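PDB 2W3Y: virulence factor from Pectobacterium carotovorum, which acts as a virulence factor in infection of Drosophila, carries S-linked palmitate and binds to lipid vesicles. Local coordinates for residues 106-111 with 225-230; 172-177 with 188-193. All coordinates share one frame; numbering follows the deposited sequence.

In the fold
Both contacts are antiparallel strand pairings in the same mixed sheet, about 9 Å apart centre to centre. Contact 2 lies within the beta hairpin of strands 166-179 and 185-198, while contact 1 sets strands 106-107 and 109-121 against the end of strand 214-228. Along the chain the hairpin falls wholly between the two halves of contact 1. Strands 185-198 and 214-228 are sheet neighbours, so the order across this region runs 172-177, 188-193, 225-228, 106-111. Helices 57-81 and 91-105 pack on the sheet. Between nearest atoms, a bound palmitic acid is about 4 Å from the Tyr172 side chain and about 11 Å from that of Ile110; the hairpin thus links the lipid's surroundings to the strands closed by contact 1.

Contact 1: residues 106-111 with 225-230; sequences FTDPIK and GGTFRI
A beta bulge interrupts the antiparallel pairing of 106-111 with 225-228, where the chain leaves helix 91-105 and turns a corner at Asp108. Before the bulge Thr107 N donates to Thr227 O at 2.7 Å and Thr227 N donates back to Thr107 O at 2.8 Å. Beyond it Ile110 N donates to Gly225 O at 2.9 Å, and the return bond from Gly225 N to Ile110 O is weak. Glycine suits position 226: Gly226 CA lies 3.5 Å from Thr107 O, and Phe106 CB and Thr107 O crowd the side where a CB would sit. Ile110 CD1 folds over the bare backbone of Gly225, in van der Waals contact 3.6 Å from Gly225 N.

On the buried side Phe228 turns its edge to the face of Phe106, ring planes at 68°. With CG anti to the backbone N (chi1 -176°), Phe228 brings CD1 over the rim of that face, and helix 57-81 adds Phe70 and Met67 around Phe106.

Toward solvent, two waters join Asp108 to Thr227 OG1: one donates to Asp108 O, the other to Asp108 OD2 at 2.7 Å. The two sides thus differ in chemistry: an edge-to-face phenylalanine pair packs within the protein, while water-bridged polar groups span the corner where direct strand bonding is broken.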
ATOM      1  N   PHE A 106      -9.763   0.273 -12.396  1.00 28.69           N
ATOM      2  CA  PHE A 106      -9.544   1.512 -11.653  1.00 29.27           C
ATOM      3  C   PHE A 106      -9.696   2.751 -12.529  1.00 29.84           C
ATOM      4  O   PHE A 106      -9.770   2.670 -13.761  1.00 30.22           O
ATOM      5  CB  PHE A 106      -8.153   1.507 -10.998  1.00 28.89           C
ATOM      6  CG  PHE A 106      -7.969   0.442  -9.944  1.00 27.59           C
ATOM      7  CD1 PHE A 106      -8.090   0.755  -8.599  1.00 25.81           C
ATOM      8  CD2 PHE A 106      -7.656  -0.868 -10.296  1.00 27.14           C
ATOM      9  CE1 PHE A 106      -7.933  -0.224  -7.620  1.00 25.63           C
ATOM     10  CE2 PHE A 106      -7.496  -1.848  -9.333  1.00 25.82           C
ATOM     11  CZ  PHE A 106      -7.633  -1.524  -7.986  1.00 27.95           C
ATOM     12  N   THR A 107      -9.707   3.902 -11.882  1.00 30.03           N
ATOM     13  CA  THR A 107      -9.835   5.167 -12.585  1.00 31.07           C
ATOM     14  C   THR A 107      -8.824   6.161 -12.004  1.00 31.21           C
ATOM     15  O   THR A 107      -8.109   5.821 -11.057  1.00 30.49           O
ATOM     16  CB  THR A 107     -11.307   5.660 -12.545  1.00 30.89           C
ATOM     17  OG1 THR A 107     -11.462   6.802 -13.397  1.00 33.73           O
ATOM     18  CG2 THR A 107     -11.772   5.973 -11.127  1.00 30.84           C
ATOM     19  N   ASP A 108      -8.762   7.367 -12.575  1.00 31.93           N
ATOM     20  CA  ASP A 108      -7.780   8.402 -12.203  1.00 32.22           C
ATOM     21  C   ASP A 108      -6.382   7.831 -11.938  1.00 31.73           C
ATOM     22  O   ASP A 108      -5.849   7.941 -10.823  1.00 31.51           O
ATOM     23  CB  ASP A 108      -8.269   9.234 -11.008  1.00 32.75           C
ATOM     24  CG  ASP A 108      -9.505  10.063 -11.335  1.00 35.40           C
ATOM     25  OD1 ASP A 108      -9.677  10.498 -12.503  1.00 37.73           O
ATOM     26  OD2 ASP A 108     -10.305  10.284 -10.414  1.00 36.72           O
ATOM     27  N   PRO A 109      -5.773   7.225 -12.963  1.00 31.84           N
ATOM     28  CA  PRO A 109      -4.449   6.628 -12.730  1.00 31.93           C
ATOM     29  C   PRO A 109      -3.413   7.674 -12.302  1.00 31.77           C
ATOM     30  O   PRO A 109      -3.446   8.816 -12.769  1.00 31.93           O
ATOM     31  CB  PRO A 109      -4.085   6.024 -14.097  1.00 32.15           C
ATOM     32  CG  PRO A 109      -4.960   6.738 -15.091  1.00 32.21           C
ATOM     33  CD  PRO A 109      -6.221   7.069 -14.361  1.00 31.84           C
ATOM     34  N   ILE A 110      -2.523   7.295 -11.392  1.00 31.55           N
ATOM     35  CA  ILE A 110      -1.402   8.149 -11.046  1.00 31.70           C
ATOM     36  C   ILE A 110      -0.072   7.416 -11.293  1.00 31.39           C
ATOM     37  O   ILE A 110      -0.007   6.191 -11.259  1.00 30.58           O
ATOM     38  CB  ILE A 110      -1.506   8.770  -9.593  1.00 31.81           C
ATOM     39  CG1 ILE A 110      -1.509   7.700  -8.505  1.00 31.73           C
ATOM     40  CG2 ILE A 110      -2.750   9.670  -9.446  1.00 33.39           C
ATOM     41  CD1 ILE A 110      -0.134   7.274  -8.073  1.00 29.39           C
ATOM     42  N   LYS A 111       0.974   8.187 -11.562  1.00 32.05           N
ATOM     43  CA  LYS A 111       2.303   7.646 -11.847  1.00 33.46           C
ATOM     44  C   LYS A 111       3.356   8.723 -11.594  1.00 33.51           C
ATOM     45  O   LYS A 111       3.014   9.851 -11.236  1.00 33.78           O
ATOM     46  CB  LYS A 111       2.384   7.091 -13.288  1.00 33.29           C
ATOM     47  CG  LYS A 111       1.854   8.044 -14.360  1.00 34.67           C
ATOM     48  CD  LYS A 111       2.280   7.628 -15.760  1.00 35.38           C
ATOM     49  CE  LYS A 111       1.897   8.683 -16.807  1.00 37.06           C
ATOM     50  NZ  LYS A 111       2.687   9.945 -16.639  1.00 38.23           N
ATOM     51  N   GLY A 225      -0.688   3.824  -9.040  1.00 23.68           N
ATOM     52  CA  GLY A 225      -1.949   3.619  -8.347  1.00 24.53           C
ATOM     53  C   GLY A 225      -3.168   4.126  -9.082  1.00 24.94           C
ATOM     54  O   GLY A 225      -3.070   4.705 -10.166  1.00 25.26           O
ATOM     55  N   GLY A 226      -4.333   3.904  -8.477  1.00 24.65           N
ATOM     56  CA  GLY A 226      -5.578   4.394  -9.034  1.00 24.69           C
ATOM     57  C   GLY A 226      -6.688   4.326  -8.017  1.00 24.11           C
ATOM     58  O   GLY A 226      -6.502   3.812  -6.916  1.00 23.54           O
ATOM     59  N   THR A 227      -7.839   4.857  -8.403  1.00 24.64           N
ATOM     60  CA  THR A 227      -9.049   4.854  -7.582  1.00 24.54           C
ATOM     61  C   THR A 227      -9.925   3.695  -8.057  1.00 25.19           C
ATOM     62  O   THR A 227     -10.158   3.555  -9.256  1.00 25.12           O
ATOM     63  CB  THR A 227      -9.807   6.182  -7.765  1.00 24.34           C
ATOM     64  OG1 THR A 227      -8.958   7.280  -7.394  1.00 24.07           O
ATOM     65  CG2 THR A 227     -11.097   6.234  -6.926  1.00 23.84           C
ATOM     66  N   PHE A 228     -10.405   2.861  -7.131  1.00 25.96           N
ATOM     67  CA  PHE A 228     -11.290   1.762  -7.512  1.00 26.92           C
ATOM     68  C   PHE A 228     -12.696   2.229  -7.895  1.00 27.50           C
ATOM     69  O   PHE A 228     -13.240   3.143  -7.296  1.00 26.68           O
ATOM     70  CB  PHE A 228     -11.374   0.681  -6.425  1.00 26.92           C
ATOM     71  CG  PHE A 228     -12.199  -0.517  -6.831  1.00 27.91           C
ATOM     72  CD1 PHE A 228     -11.761  -1.369  -7.839  1.00 28.39           C
ATOM     73  CD2 PHE A 228     -13.420  -0.787  -6.208  1.00 27.58           C
ATOM     74  CE1 PHE A 228     -12.517  -2.468  -8.222  1.00 29.19           C
ATOM     75  CE2 PHE A 228     -14.176  -1.889  -6.583  1.00 26.57           C
ATOM     76  CZ  PHE A 228     -13.734  -2.725  -7.582  1.00 27.89           C
ATOM     77  N   ARG A 229     -13.261   1.563  -8.902  1.00 28.79           N
ATOM     78  CA  ARG A 229     -14.605   1.841  -9.397  1.00 29.98           C
ATOM     79  C   ARG A 229     -15.648   1.223  -8.469  1.00 30.42           C
ATOM     80  O   ARG A 229     -16.373   0.297  -8.855  1.00 30.25           O
ATOM     81  CB  ARG A 229     -14.759   1.286 -10.817  1.00 29.81           C
ATOM     82  CG  ARG A 229     -13.853   1.924 -11.840  1.00 32.30           C
ATOM     83  CD  ARG A 229     -14.410   1.729 -13.234  1.00 37.41           C
ATOM     84  NE  ARG A 229     -13.721   0.685 -13.971  1.00 42.00           N
ATOM     85  CZ  ARG A 229     -14.224   0.049 -15.024  1.00 42.54           C
ATOM     86  NH1 ARG A 229     -15.443   0.317 -15.464  1.00 43.19           N
ATOM     87  NH2 ARG A 229     -13.503  -0.879 -15.624  1.00 44.01           N
ATOM     88  N   ILE A 230     -15.724   1.741  -7.246  1.00 31.18           N
ATOM     89  CA  ILE A 230     -16.614   1.181  -6.213  1.00 32.52           C
ATOM     90  C   ILE A 230     -18.111   1.371  -6.535  1.00 33.97           C
ATOM     91  O   ILE A 230     -18.943   0.511  -6.204  1.00 34.51           O
ATOM     92  CB  ILE A 230     -16.249   1.731  -4.790  1.00 32.00           C
ATOM     93  CG1 ILE A 230     -16.924   0.921  -3.679  1.00 31.96           C
ATOM     94  CG2 ILE A 230     -16.540   3.231  -4.670  1.00 30.89           C
ATOM     95  CD1 ILE A 230     -16.374  -0.490  -3.493  1.00 33.51           C
TER
HETATM   96  O   HOH W   1      -6.458   7.834  -8.157  1.00 28.76           O
HETATM   97  O   HOH W   2      -9.999   9.816  -7.765  1.00 38.04           O

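Contact 2: residues 172-177 with 188-193; sequences YSTHDL and KPRFLI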
ATOM      1  N   TYR A 172      -0.197  -0.913  -0.566  1.00 18.57           N
ATOM      2  CA  TYR A 172      -1.246  -0.490   0.345  1.00 18.76           C
ATOM      3  C   TYR A 172      -2.509   0.004  -0.333  1.00 18.97           C
ATOM      4  O   TYR A 172      -2.548   0.159  -1.560  1.00 18.64           O
ATOM      5  CB  TYR A 172      -0.705   0.564   1.348  1.00 18.24           C
ATOM      6  CG  TYR A 172      -0.375   1.958   0.809  1.00 18.40           C
ATOM      7  CD1 TYR A 172      -1.178   3.060   1.120  1.00 15.66           C
ATOM      8  CD2 TYR A 172       0.768   2.181   0.012  1.00 16.75           C
ATOM      9  CE1 TYR A 172      -0.867   4.361   0.648  1.00 17.31           C
ATOM     10  CE2 TYR A 172       1.085   3.463  -0.462  1.00 19.20           C
ATOM     11  CZ  TYR A 172       0.267   4.553  -0.130  1.00 18.20           C
ATOM     12  OH  TYR A 172       0.576   5.818  -0.592  1.00 19.28           O
ATOM     13  N   SER A 173      -3.556   0.193   0.475  1.00 19.13           N
ATOM     14  CA  SER A 173      -4.768   0.879   0.065  1.00 19.31           C
ATOM     15  C   SER A 173      -5.123   1.962   1.084  1.00 20.06           C
ATOM     16  O   SER A 173      -4.741   1.859   2.262  1.00 19.28           O
ATOM     17  CB  SER A 173      -5.952  -0.105  -0.133  1.00 19.87           C
ATOM     18  OG  SER A 173      -6.348  -0.732   1.080  1.00 21.73           O
ATOM     19  N   THR A 174      -5.802   3.013   0.607  1.00 20.13           N
ATOM     20  CA  THR A 174      -6.377   4.055   1.467  1.00 20.92           C
ATOM     21  C   THR A 174      -7.882   4.101   1.229  1.00 21.30           C
ATOM     22  O   THR A 174      -8.375   3.829   0.122  1.00 21.98           O
ATOM     23  CB  THR A 174      -5.786   5.479   1.259  1.00 20.60           C
ATOM     24  OG1 THR A 174      -6.311   6.056   0.060  1.00 24.75           O
ATOM     25  CG2 THR A 174      -4.253   5.465   1.203  1.00 19.78           C
ATOM     26  N   HIS A 175      -8.605   4.420   2.288  1.00 20.90           N
ATOM     27  CA  HIS A 175     -10.059   4.424   2.269  1.00 20.93           C
ATOM     28  C   HIS A 175     -10.464   5.771   2.852  1.00 21.46           C
ATOM     29  O   HIS A 175     -10.447   5.972   4.073  1.00 21.72           O
ATOM     30  CB  HIS A 175     -10.596   3.150   2.993  1.00 19.82           C
ATOM     31  CG  HIS A 175     -10.104   1.888   2.354  1.00 19.37           C
ATOM     32  ND1 HIS A 175     -10.783   1.256   1.332  1.00 17.56           N
ATOM     33  CD2 HIS A 175      -8.922   1.235   2.479  1.00 18.28           C
ATOM     34  CE1 HIS A 175     -10.074   0.231   0.904  1.00 20.11           C
ATOM     35  NE2 HIS A 175      -8.933   0.202   1.574  1.00 20.30           N
ATOM     36  N   ASP A 176     -10.713   6.722   1.942  1.00 22.01           N
ATOM     37  CA  ASP A 176     -10.928   8.125   2.281  1.00 22.56           C
ATOM     38  C   ASP A 176     -12.391   8.421   2.527  1.00 22.66           C
ATOM     39  O   ASP A 176     -13.212   8.233   1.641  1.00 22.39           O
ATOM     40  CB  ASP A 176     -10.489   9.079   1.155  1.00 22.42           C
ATOM     41  CG  ASP A 176      -9.084   8.821   0.647  1.00 23.82           C
ATOM     42  OD1 ASP A 176      -8.267   8.194   1.354  1.00 25.08           O
ATOM     43  OD2 ASP A 176      -8.817   9.254  -0.489  1.00 26.08           O
ATOM     44  N   LEU A 177     -12.690   8.924   3.724  1.00 22.86           N
ATOM     45  CA  LEU A 177     -14.039   9.405   4.072  1.00 23.66           C
ATOM     46  C   LEU A 177     -13.945  10.868   4.430  1.00 23.59           C
ATOM     47  O   LEU A 177     -13.733  11.217   5.582  1.00 24.35           O
ATOM     48  CB  LEU A 177     -14.631   8.575   5.224  1.00 23.23           C
ATOM     49  CG  LEU A 177     -14.844   7.220   4.562  1.00 25.23           C
ATOM     50  CD1 LEU A 177     -14.041   6.076   5.180  1.00 23.05           C
ATOM     51  CD2 LEU A 177     -16.315   6.920   4.262  1.00 23.62           C
ATOM     52  N   LYS A 188     -13.700   7.347  -1.165  1.00 25.64           N
ATOM     53  CA  LYS A 188     -12.750   7.090  -2.247  1.00 25.27           C
ATOM     54  C   LYS A 188     -11.770   5.978  -1.853  1.00 24.89           C
ATOM     55  O   LYS A 188     -10.929   6.181  -0.975  1.00 24.02           O
ATOM     56  CB  LYS A 188     -11.987   8.374  -2.626  1.00 25.14           C
ATOM     57  CG  LYS A 188     -11.090   8.247  -3.869  1.00 25.34           C
ATOM     58  CD  LYS A 188     -10.121   9.437  -4.026  1.00 26.39           C
ATOM     59  CE  LYS A 188     -10.848  10.750  -4.328  1.00 27.71           C
ATOM     60  NZ  LYS A 188     -11.692  10.690  -5.568  1.00 29.54           N
ATOM     61  N   PRO A 189     -11.914   4.776  -2.454  1.00 25.25           N
ATOM     62  CA  PRO A 189     -10.895   3.754  -2.235  1.00 24.83           C
ATOM     63  C   PRO A 189      -9.756   3.807  -3.264  1.00 24.56           C
ATOM     64  O   PRO A 189     -10.015   3.774  -4.474  1.00 24.66           O
ATOM     65  CB  PRO A 189     -11.674   2.448  -2.361  1.00 24.90           C
ATOM     66  CG  PRO A 189     -12.825   2.766  -3.296  1.00 25.79           C
ATOM     67  CD  PRO A 189     -13.038   4.273  -3.275  1.00 25.32           C
ATOM     68  N   ARG A 190      -8.513   3.879  -2.782  1.00 24.57           N
ATOM     69  CA  ARG A 190      -7.322   3.913  -3.678  1.00 24.97           C
ATOM     70  C   ARG A 190      -6.370   2.725  -3.464  1.00 24.48           C
ATOM     71  O   ARG A 190      -6.135   2.314  -2.313  1.00 23.95           O
ATOM     72  CB  ARG A 190      -6.531   5.210  -3.472  1.00 24.58           C
ATOM     73  CG  ARG A 190      -7.238   6.495  -3.864  1.00 26.06           C
ATOM     74  CD  ARG A 190      -6.378   7.735  -3.497  1.00 26.63           C
ATOM     75  NE  ARG A 190      -6.510   8.148  -2.084  1.00 31.46           N
ATOM     76  CZ  ARG A 190      -5.589   8.835  -1.394  1.00 32.59           C
ATOM     77  NH1 ARG A 190      -4.450   9.200  -1.980  1.00 35.02           N
ATOM     78  NH2 ARG A 190      -5.797   9.161  -0.112  1.00 29.58           N
ATOM     79  N   PHE A 191      -5.831   2.205  -4.580  1.00 23.34           N
ATOM     80  CA  PHE A 191      -4.811   1.167  -4.643  1.00 23.31           C
ATOM     81  C   PHE A 191      -3.487   1.868  -5.006  1.00 23.02           C
ATOM     82  O   PHE A 191      -3.408   2.562  -6.027  1.00 22.56           O
ATOM     83  CB  PHE A 191      -5.214   0.140  -5.717  1.00 23.65           C
ATOM     84  CG  PHE A 191      -4.165  -0.904  -6.042  1.00 24.68           C
ATOM     85  CD1 PHE A 191      -4.113  -2.111  -5.356  1.00 26.94           C
ATOM     86  CD2 PHE A 191      -3.261  -0.702  -7.094  1.00 27.00           C
ATOM     87  CE1 PHE A 191      -3.151  -3.089  -5.698  1.00 27.96           C
ATOM     88  CE2 PHE A 191      -2.308  -1.660  -7.429  1.00 26.17           C
ATOM     89  CZ  PHE A 191      -2.248  -2.850  -6.736  1.00 25.89           C
ATOM     90  N   LEU A 192      -2.477   1.714  -4.153  1.00 22.31           N
ATOM     91  CA  LEU A 192      -1.179   2.425  -4.303  1.00 21.85           C
ATOM     92  C   LEU A 192       0.042   1.522  -4.092  1.00 21.86           C
ATOM     93  O   LEU A 192       0.082   0.770  -3.122  1.00 20.98           O
ATOM     94  CB  LEU A 192      -1.113   3.611  -3.323  1.00 21.63           C
ATOM     95  CG  LEU A 192      -2.156   4.722  -3.510  1.00 22.46           C
ATOM     96  CD1 LEU A 192      -2.368   5.569  -2.254  1.00 23.01           C
ATOM     97  CD2 LEU A 192      -1.819   5.612  -4.724  1.00 20.86           C
ATOM     98  N   ILE A 193       1.021   1.583  -5.011  1.00 21.69           N
ATOM     99  CA  ILE A 193       2.326   0.928  -4.807  1.00 21.70           C
ATOM    100  C   ILE A 193       3.420   1.987  -4.903  1.00 20.48           C
ATOM    101  O   ILE A 193       3.559   2.639  -5.931  1.00 19.49           O
ATOM    102  CB  ILE A 193       2.658  -0.227  -5.807  1.00 22.69           C
ATOM    103  CG1 ILE A 193       1.440  -1.130  -6.132  1.00 23.71           C
ATOM    104  CG2 ILE A 193       3.892  -1.013  -5.300  1.00 23.60           C
ATOM    105  CD1 ILE A 193       1.085  -2.199  -5.063  1.00 25.08           C
TER
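Six backbone hydrogen bonds, all 2.9 to 3.1 Å between N and O, join 172-177 to 188-193 in a regular antiparallel hairpin: Tyr172 pairs with Leu192, Thr174 with Arg190 and Asp176 with Lys188. Between them sit the non-hydrogen-bonded pairs Ser173 with Phe191 and His175 with Pro189. Proline costs the hairpin no bond here, since this pair uses no N-H toward His175; Pro189 O still accepts from Phe228 N.

The salt bridge lies on the face shared by Thr174, Asp176 and Arg190. Arg190 NH2 donates almost straight (174°) to Asp176 OD1 at 3.0 Å, in its own guanidinium plane and from the syn side of the carboxylate. The two planes stand 60° apart, and the bonds from NE and NH2 to Asp176 OD2 are bent and weak. A bend at chi3 (-83°) turns the Arg190 head back across the strands to reach the acid. Thr174 OG1 also donates to Asp176 OD1, at 3.2 Å. Outside the hairpin, Tyr275 OH bonds Asp176 OD2 and Gly134 O accepts from Arg190 NH2.

On the other face Ser173 OG and His175 NE2 share a hydrogen bond of 2.8 Å, while Tyr187 OH bonds His175 ND1, fixing the imidazole from both nitrogens.

Apolar contact comes from Leu192, whose CB lies over one face of the Tyr172 ring in a CH-pi contact, 3.8 Å from the centroid. The phenol OH bonds to Ala133 O. The Tyr172 side chain comes within about 4 Å of the bound palmitic acid (nearest atoms), so this packing borders the lipid.

Gripped by Arg190, Thr174 and Tyr275, Asp176 would probably favour its carboxylate form despite burial.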